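Putative trimethylamine methyltransferase (Rhizobium meliloti, PDB 4YYC) belongs to the trimethylamine methyltransferase family and probably transfers methyl groups, though its substrate is not established. Local coordinates at residues Ala134-Pro139 and Thr386-His391; Phe315-Ala320 and Phe354-Ser359. All blocks are in the same frame, centred on the assembly; numbering follows the deposited sequence.

How the contacts relate
From the N terminus, the chain first lays down 134-139. It then runs through 315-320 and 354-359, and reaches 386-391 last. Contact 1 closes a long loop of 246 residues, and contact 2 closes a short one of 33 that lies wholly within it. The short loop, which includes strand 329-330 and helix 334-350, makes the beta-alpha-beta connection between the parallel strands that contact 2 pairs. Segments 354-359 and 386-391 also touch directly. Asn387 N lies 2.8 Å from Phe354 O, a probable hydrogen bond, and Phe388 O packs on Arg355 CG. The two contacts thus tie strand 134-137 to strand 313-322 through 386-391 and 354-355.

Contact 1. Residues Ala134-Pro139 and Thr386-His391; sequences ATVFAP and TNFVLH
Thr135 and Asn387 begin the pairing of two parallel strands. Strand 134-137 is the middle of a three-stranded mixed sheet, antiparallel to 44-45 and parallel to 388-389. Thr135 OG1 stands anti to its carbonyl carbon (chi1 -67°) and donates to Thr386 O at 2.8 Å. The same hydroxyl is hydrogen-bonded to Arg46 NE. Asn387 ND2 gives a hydrogen bond of 2.9 Å to Ala134 O, in the carbonyl plane. A serine at Thr135 lacks CG2, and would probably leave Thr386 O and Val389 CG2 without that neighbour, with the hydroxyl freer to turn away.

The middle is tightly knit. Val136 N donates to Asn387 O, Val389 N to Val136 O at 2.8 Å, and Ala138 N to Val389 O. On one face Val389 lies beside Phe137, and its CG2 meets CD1 at the ring edge at 3.7 Å. Val136 and Phe388 share the other face. Ala138 CB points toward the partner segment and meets Phe388 CE1 obliquely at 3.8 Å.

The far end is looser, though still buried. Pro139 and His391 both turn their side chains away. His391 N still donates to Pro139 O at 3.0 Å, but from well above the carbonyl plane. The chemistry thus shifts from side-chain bonds, through a short run of parallel pairing, to a histidine with both ring nitrogens engaged, ND1 by Tyr141 N and NE2 by an unidentified molecule, probably from the crystallisation liquor.

Contact 2. Residues Phe315-Ala320 and Phe354-Ser359; sequences FGTFAA and FRTGGS
Phe315 and Phe354 meet as an offset edge-to-face pair. The edge of Phe354 is turned toward the face of Phe315, with the planes at 66°. The ring centroids are 5.8 Å apart. Their CD1 atoms come within 3.8 Å. Both residues lie on the same face of the parallel pair, and CG anti to the backbone N lays each ring out from its strand.

Arg355 leaves by the opposite face. Its CB and CD run past Gly316 CA, where a side chain would be tight against CD. The chain bends at chi2 (-96°) and brings the guanidinium under Thr317 O, which sits 3.8 Å above one face of the group. NH2 ends at the edge of the Phe318 ring, with the two planes 44° apart. NH2 also bonds an unidentified molecule, probably from the crystallisation liquor, and NH1 makes a weak hydrogen bond to Ser273 OG.

Thr317 and Thr356 lie side by side, pointing the same way. Thr356 OG1 is 3.2 Å from Thr317 O, but its proton can also reach another acceptor, and it is hydrogen-bonded with Ser340 OG. The backbones are joined by Arg355 N to Phe315 O at 2.9 Å and by a weak bond from Thr317 N to Arg355 O. Beyond them the chains part.

The phenylalanine pair packs under helix 334-350, and Phe315 also reaches helix 286-307. Arg355 touches Val271 and His391. Strand 313-322 pairs in parallel with 269-277 and 354-355, and antiparallel with 329-330. Such helix-connected parallel strands are consistent with the TIM barrel of this family.

Contact 1. Residues Ala134-Pro139 and Thr386-His391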
ATOM      1  N   ALA A 134     -11.309  15.671  -4.409  1.00 16.52           N
ATOM      2  CA  ALA A 134     -11.703  15.375  -3.047  1.00 15.85           C
ATOM      3  C   ALA A 134     -11.726  13.875  -2.786  1.00 15.09           C
ATOM      4  O   ALA A 134     -11.943  13.081  -3.717  1.00 14.86           O
ATOM      5  CB  ALA A 134     -13.072  15.977  -2.766  1.00 15.98           C
ATOM      6  N   THR A 135     -11.503  13.515  -1.531  1.00 14.67           N
ATOM      7  CA  THR A 135     -11.648  12.117  -1.069  1.00 14.33           C
ATOM      8  C   THR A 135     -12.393  12.143   0.248  1.00 14.54           C
ATOM      9  O   THR A 135     -12.039  12.882   1.163  1.00 14.71           O
ATOM     10  CB  THR A 135     -10.279  11.413  -0.938  1.00 14.48           C
ATOM     11  OG1 THR A 135      -9.708  11.253  -2.235  1.00 14.80           O
ATOM     12  CG2 THR A 135     -10.412  10.027  -0.299  1.00 14.35           C
ATOM     13  N   VAL A 136     -13.461  11.320   0.314  1.00 14.04           N
ATOM     14  CA  VAL A 136     -14.343  11.258   1.464  1.00 14.01           C
ATOM     15  C   VAL A 136     -14.408   9.799   1.930  1.00 13.86           C
ATOM     16  O   VAL A 136     -14.849   8.923   1.196  1.00 14.29           O
ATOM     17  CB  VAL A 136     -15.756  11.730   1.045  1.00 14.08           C
ATOM     18  CG1 VAL A 136     -16.757  11.575   2.164  1.00 14.20           C
ATOM     19  CG2 VAL A 136     -15.703  13.183   0.575  1.00 14.68           C
ATOM     20  N   PHE A 137     -14.051   9.567   3.194  1.00 13.88           N
ATOM     21  CA  PHE A 137     -14.057   8.241   3.793  1.00 13.73           C
ATOM     22  C   PHE A 137     -15.367   8.006   4.542  1.00 14.10           C
ATOM     23  O   PHE A 137     -15.803   8.851   5.350  1.00 14.59           O
ATOM     24  CB  PHE A 137     -12.925   8.076   4.780  1.00 13.98           C
ATOM     25  CG  PHE A 137     -11.557   8.099   4.163  1.00 13.89           C
ATOM     26  CD1 PHE A 137     -11.288   7.429   3.002  1.00 13.95           C
ATOM     27  CD2 PHE A 137     -10.504   8.764   4.815  1.00 14.52           C
ATOM     28  CE1 PHE A 137      -9.983   7.424   2.473  1.00 14.29           C
ATOM     29  CE2 PHE A 137      -9.216   8.752   4.296  1.00 14.58           C
ATOM     30  CZ  PHE A 137      -8.958   8.092   3.126  1.00 14.45           C
ATOM     31  N   ALA A 138     -15.930   6.805   4.378  1.00 13.19           N
ATOM     32  CA  ALA A 138     -17.126   6.362   5.097  1.00 13.55           C
ATOM     33  C   ALA A 138     -16.902   4.990   5.688  1.00 13.37           C
ATOM     34  O   ALA A 138     -16.062   4.220   5.178  1.00 13.75           O
ATOM     35  CB  ALA A 138     -18.328   6.274   4.199  1.00 13.95           C
ATOM     36  N   PRO A 139     -17.644   4.641   6.732  1.00 13.58           N
ATOM     37  CA  PRO A 139     -17.444   3.301   7.324  1.00 13.34           C
ATOM     38  C   PRO A 139     -17.873   2.108   6.488  1.00 12.92           C
ATOM     39  O   PRO A 139     -18.519   2.215   5.431  1.00 12.90           O
ATOM     40  CB  PRO A 139     -18.259   3.357   8.627  1.00 13.86           C
ATOM     41  CG  PRO A 139     -18.541   4.816   8.871  1.00 14.40           C
ATOM     42  CD  PRO A 139     -18.531   5.477   7.542  1.00 14.09           C
ATOM     43  N   THR A 386      -9.755   8.185  -5.489  1.00 14.17           N
ATOM     44  CA  THR A 386     -11.140   7.786  -5.245  1.00 13.92           C
ATOM     45  C   THR A 386     -11.869   8.938  -4.533  1.00 14.19           C
ATOM     46  O   THR A 386     -11.394   9.460  -3.533  1.00 14.27           O
ATOM     47  CB  THR A 386     -11.196   6.472  -4.434  1.00 13.91           C
ATOM     48  OG1 THR A 386     -10.438   5.476  -5.105  1.00 13.93           O
ATOM     49  CG2 THR A 386     -12.606   5.959  -4.256  1.00 13.85           C
ATOM     50  N   ASN A 387     -13.087   9.268  -4.973  1.00 13.85           N
ATOM     51  CA  ASN A 387     -13.839  10.363  -4.385  1.00 14.27           C
ATOM     52  C   ASN A 387     -14.648   9.943  -3.171  1.00 14.14           C
ATOM     53  O   ASN A 387     -14.746  10.696  -2.215  1.00 14.49           O
ATOM     54  CB  ASN A 387     -14.788  10.981  -5.424  1.00 14.64           C
ATOM     55  CG  ASN A 387     -14.056  11.621  -6.584  1.00 15.05           C
ATOM     56  OD1 ASN A 387     -14.266  11.241  -7.728  1.00 15.17           O
ATOM     57  ND2 ASN A 387     -13.209  12.584  -6.299  1.00 15.37           N
ATOM     58  N   PHE A 388     -15.235   8.753  -3.183  1.00 13.76           N
ATOM     59  CA  PHE A 388     -16.070   8.294  -2.098  1.00 13.77           C
ATOM     60  C   PHE A 388     -15.648   6.887  -1.759  1.00 13.34           C
ATOM     61  O   PHE A 388     -15.630   6.027  -2.638  1.00 13.64           O
ATOM     62  CB  PHE A 388     -17.549   8.355  -2.469  1.00 14.16           C
ATOM     63  CG  PHE A 388     -18.435   7.787  -1.432  1.00 14.38           C
ATOM     64  CD1 PHE A 388     -18.409   8.299  -0.143  1.00 14.61           C
ATOM     65  CD2 PHE A 388     -19.306   6.727  -1.719  1.00 14.54           C
ATOM     66  CE1 PHE A 388     -19.214   7.776   0.836  1.00 14.93           C
ATOM     67  CE2 PHE A 388     -20.101   6.170  -0.714  1.00 14.68           C
ATOM     68  CZ  PHE A 388     -20.050   6.702   0.563  1.00 14.79           C
ATOM     69  N   VAL A 389     -15.256   6.687  -0.518  1.00 12.98           N
ATOM     70  CA  VAL A 389     -14.750   5.418  -0.082  1.00 12.87           C
ATOM     71  C   VAL A 389     -15.699   4.820   0.937  1.00 12.83           C
ATOM     72  O   VAL A 389     -15.619   5.075   2.165  1.00 12.92           O
ATOM     73  CB  VAL A 389     -13.333   5.566   0.517  1.00 12.83           C
ATOM     74  CG1 VAL A 389     -12.739   4.198   0.796  1.00 12.73           C
ATOM     75  CG2 VAL A 389     -12.409   6.378  -0.374  1.00 13.11           C
ATOM     76  N   LEU A 390     -16.558   3.941   0.445  1.00 13.01           N
ATOM     77  CA  LEU A 390     -17.315   3.073   1.322  1.00 13.30           C
ATOM     78  C   LEU A 390     -16.382   2.035   1.901  1.00 12.71           C
ATOM     79  O   LEU A 390     -15.383   1.656   1.281  1.00 12.65           O
ATOM     80  CB  LEU A 390     -18.432   2.405   0.514  1.00 13.54           C
ATOM     81  CG  LEU A 390     -19.580   1.798   1.339  1.00 13.94           C
ATOM     82  CD1 LEU A 390     -20.225   2.840   2.221  1.00 14.18           C
ATOM     83  CD2 LEU A 390     -20.557   1.161   0.336  1.00 14.08           C
ATOM     84  N   HIS A 391     -16.653   1.568   3.122  1.00 12.33           N
ATOM     85  CA  HIS A 391     -15.861   0.516   3.753  1.00 12.29           C
ATOM     86  C   HIS A 391     -14.437   0.973   4.076  1.00 12.01           C
ATOM     87  O   HIS A 391     -13.491   0.183   4.067  1.00 12.32           O
ATOM     88  CB  HIS A 391     -15.767  -0.789   2.987  1.00 12.25           C
ATOM     89  CG  HIS A 391     -17.034  -1.230   2.313  1.00 12.55           C
ATOM     90  ND1 HIS A 391     -18.168  -1.600   2.993  1.00 12.81           N
ATOM     91  CD2 HIS A 391     -17.293  -1.451   1.014  1.00 12.66           C
ATOM     92  CE1 HIS A 391     -19.086  -1.994   2.144  1.00 12.69           C
ATOM     93  NE2 HIS A 391     -18.583  -1.922   0.929  1.00 12.68           N
TER

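Contact 2. Residues Phe315-Ala320 and Phe354-Ser359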
ATOM      1  N   PHE A 315     -19.985   6.875 -10.262  1.00 14.71           N
ATOM      2  CA  PHE A 315     -19.464   5.647 -10.827  1.00 14.76           C
ATOM      3  C   PHE A 315     -18.860   4.863  -9.648  1.00 14.68           C
ATOM      4  O   PHE A 315     -17.806   5.252  -9.112  1.00 13.90           O
ATOM      5  CB  PHE A 315     -18.379   6.055 -11.854  1.00 15.26           C
ATOM      6  CG  PHE A 315     -17.748   4.949 -12.670  1.00 15.54           C
ATOM      7  CD1 PHE A 315     -17.233   3.815 -12.105  1.00 15.67           C
ATOM      8  CD2 PHE A 315     -17.581   5.110 -14.025  1.00 16.22           C
ATOM      9  CE1 PHE A 315     -16.619   2.862 -12.868  1.00 16.04           C
ATOM     10  CE2 PHE A 315     -16.923   4.186 -14.806  1.00 16.68           C
ATOM     11  CZ  PHE A 315     -16.455   3.043 -14.230  1.00 16.59           C
ATOM     12  N   GLY A 316     -19.514   3.772  -9.275  1.00 14.90           N
ATOM     13  CA  GLY A 316     -19.049   2.906  -8.179  1.00 15.22           C
ATOM     14  C   GLY A 316     -18.474   1.637  -8.720  1.00 15.96           C
ATOM     15  O   GLY A 316     -18.687   1.288  -9.882  1.00 17.06           O
ATOM     16  N   THR A 317     -17.686   0.955  -7.917  1.00 24.12           N
ATOM     17  CA  THR A 317     -17.199  -0.360  -8.249  1.00 22.43           C
ATOM     18  C   THR A 317     -16.951  -1.058  -6.876  1.00 22.07           C
ATOM     19  O   THR A 317     -16.189  -0.537  -6.080  1.00 21.94           O
ATOM     20  CB  THR A 317     -15.883  -0.261  -9.060  1.00 22.19           C
ATOM     21  OG1 THR A 317     -16.155   0.179 -10.407  1.00 23.61           O
ATOM     22  CG2 THR A 317     -15.170  -1.574  -9.155  1.00 21.08           C
ATOM     23  N   PHE A 318     -17.503  -2.255  -6.689  1.00 21.35           N
ATOM     24  CA  PHE A 318     -16.994  -3.183  -5.694  1.00 20.76           C
ATOM     25  C   PHE A 318     -16.376  -4.305  -6.508  1.00 20.04           C
ATOM     26  O   PHE A 318     -17.102  -4.966  -7.283  1.00 20.48           O
ATOM     27  CB  PHE A 318     -18.070  -3.728  -4.782  1.00 21.84           C
ATOM     28  CG  PHE A 318     -17.556  -4.757  -3.854  1.00 21.31           C
ATOM     29  CD1 PHE A 318     -17.019  -4.395  -2.652  1.00 21.78           C
ATOM     30  CD2 PHE A 318     -17.547  -6.105  -4.224  1.00 21.30           C
ATOM     31  CE1 PHE A 318     -16.488  -5.359  -1.799  1.00 21.80           C
ATOM     32  CE2 PHE A 318     -17.037  -7.068  -3.359  1.00 21.65           C
ATOM     33  CZ  PHE A 318     -16.501  -6.679  -2.160  1.00 21.41           C
ATOM     34  N   ALA A 319     -15.080  -4.505  -6.351  1.00 20.38           N
ATOM     35  CA  ALA A 319     -14.389  -5.506  -7.134  1.00 21.41           C
ATOM     36  C   ALA A 319     -13.353  -6.253  -6.329  1.00 21.63           C
ATOM     37  O   ALA A 319     -12.477  -5.670  -5.690  1.00 24.31           O
ATOM     38  CB  ALA A 319     -13.822  -4.884  -8.406  1.00 23.14           C
ATOM     39  N   ALA A 320     -13.552  -7.542  -6.257  1.00 20.23           N
ATOM     40  CA  ALA A 320     -12.624  -8.433  -5.600  1.00 20.05           C
ATOM     41  C   ALA A 320     -12.379  -9.625  -6.503  1.00 21.14           C
ATOM     42  O   ALA A 320     -12.911  -9.679  -7.645  1.00 20.82           O
ATOM     43  CB  ALA A 320     -13.199  -8.825  -4.255  1.00 20.88           C
ATOM     44  N   PHE A 354     -16.119   9.056  -8.380  1.00 15.09           N
ATOM     45  CA  PHE A 354     -15.756   7.647  -8.387  1.00 14.95           C
ATOM     46  C   PHE A 354     -15.737   7.099  -6.947  1.00 14.68           C
ATOM     47  O   PHE A 354     -15.210   7.733  -6.038  1.00 14.42           O
ATOM     48  CB  PHE A 354     -14.360   7.522  -9.039  1.00 15.09           C
ATOM     49  CG  PHE A 354     -13.855   6.138  -9.093  1.00 14.84           C
ATOM     50  CD1 PHE A 354     -14.539   5.164  -9.770  1.00 14.81           C
ATOM     51  CD2 PHE A 354     -12.672   5.816  -8.461  1.00 14.70           C
ATOM     52  CE1 PHE A 354     -14.068   3.855  -9.810  1.00 14.69           C
ATOM     53  CE2 PHE A 354     -12.191   4.527  -8.482  1.00 14.50           C
ATOM     54  CZ  PHE A 354     -12.881   3.540  -9.185  1.00 14.49           C
ATOM     55  N   ARG A 355     -16.278   5.890  -6.791  1.00 14.35           N
ATOM     56  CA  ARG A 355     -16.253   5.135  -5.539  1.00 14.36           C
ATOM     57  C   ARG A 355     -15.679   3.759  -5.823  1.00 14.23           C
ATOM     58  O   ARG A 355     -16.041   3.105  -6.785  1.00 14.37           O
ATOM     59  CB  ARG A 355     -17.679   4.954  -4.972  1.00 14.48           C
ATOM     60  CG  ARG A 355     -17.825   3.955  -3.820  1.00 14.42           C
ATOM     61  CD  ARG A 355     -18.261   2.587  -4.300  1.00 14.70           C
ATOM     62  NE  ARG A 355     -17.944   1.533  -3.359  1.00 14.73           N
ATOM     63  CZ  ARG A 355     -18.641   0.415  -3.203  1.00 14.61           C
ATOM     64  NH1 ARG A 355     -19.809   0.207  -3.794  1.00 15.23           N
ATOM     65  NH2 ARG A 355     -18.175  -0.510  -2.382  1.00 14.63           N
ATOM     66  N   THR A 356     -14.740   3.335  -4.987  1.00 13.89           N
ATOM     67  CA  THR A 356     -14.171   1.984  -5.012  1.00 14.17           C
ATOM     68  C   THR A 356     -13.361   1.801  -3.721  1.00 13.84           C
ATOM     69  O   THR A 356     -13.256   2.688  -2.905  1.00 13.51           O
ATOM     70  CB  THR A 356     -13.243   1.683  -6.238  1.00 14.69           C
ATOM     71  OG1 THR A 356     -13.102   0.251  -6.397  1.00 15.99           O
ATOM     72  CG2 THR A 356     -11.863   2.284  -6.083  1.00 14.71           C
ATOM     73  N   GLY A 357     -12.837   0.610  -3.549  1.00 13.76           N
ATOM     74  CA  GLY A 357     -11.820   0.374  -2.526  1.00 13.52           C
ATOM     75  C   GLY A 357     -12.276   0.392  -1.108  1.00 13.70           C
ATOM     76  O   GLY A 357     -13.406  -0.020  -0.782  1.00 14.10           O
ATOM     77  N   GLY A 358     -11.422   0.926  -0.264  1.00 12.96           N
ATOM     78  CA  GLY A 358     -11.622   0.849   1.176  1.00 12.79           C
ATOM     79  C   GLY A 358     -10.616  -0.075   1.833  1.00 12.86           C
ATOM     80  O   GLY A 358      -9.597  -0.415   1.253  1.00 13.19           O
ATOM     81  N   SER A 359     -10.820  -0.341   3.113  1.00 12.66           N
ATOM     82  CA  SER A 359      -9.943  -1.214   3.915  1.00 12.56           C
ATOM     83  C   SER A 359     -10.531  -2.627   3.910  1.00 12.72           C
ATOM     84  O   SER A 359     -11.139  -3.099   4.903  1.00 12.60           O
ATOM     85  CB  SER A 359      -9.776  -0.633   5.326  1.00 12.87           C
ATOM     86  OG  SER A 359      -9.119   0.645   5.272  1.00 13.32           O
TER
HETATM   87  O   HOH W   1     -14.018  -2.493  -4.510  1.00 26.31           O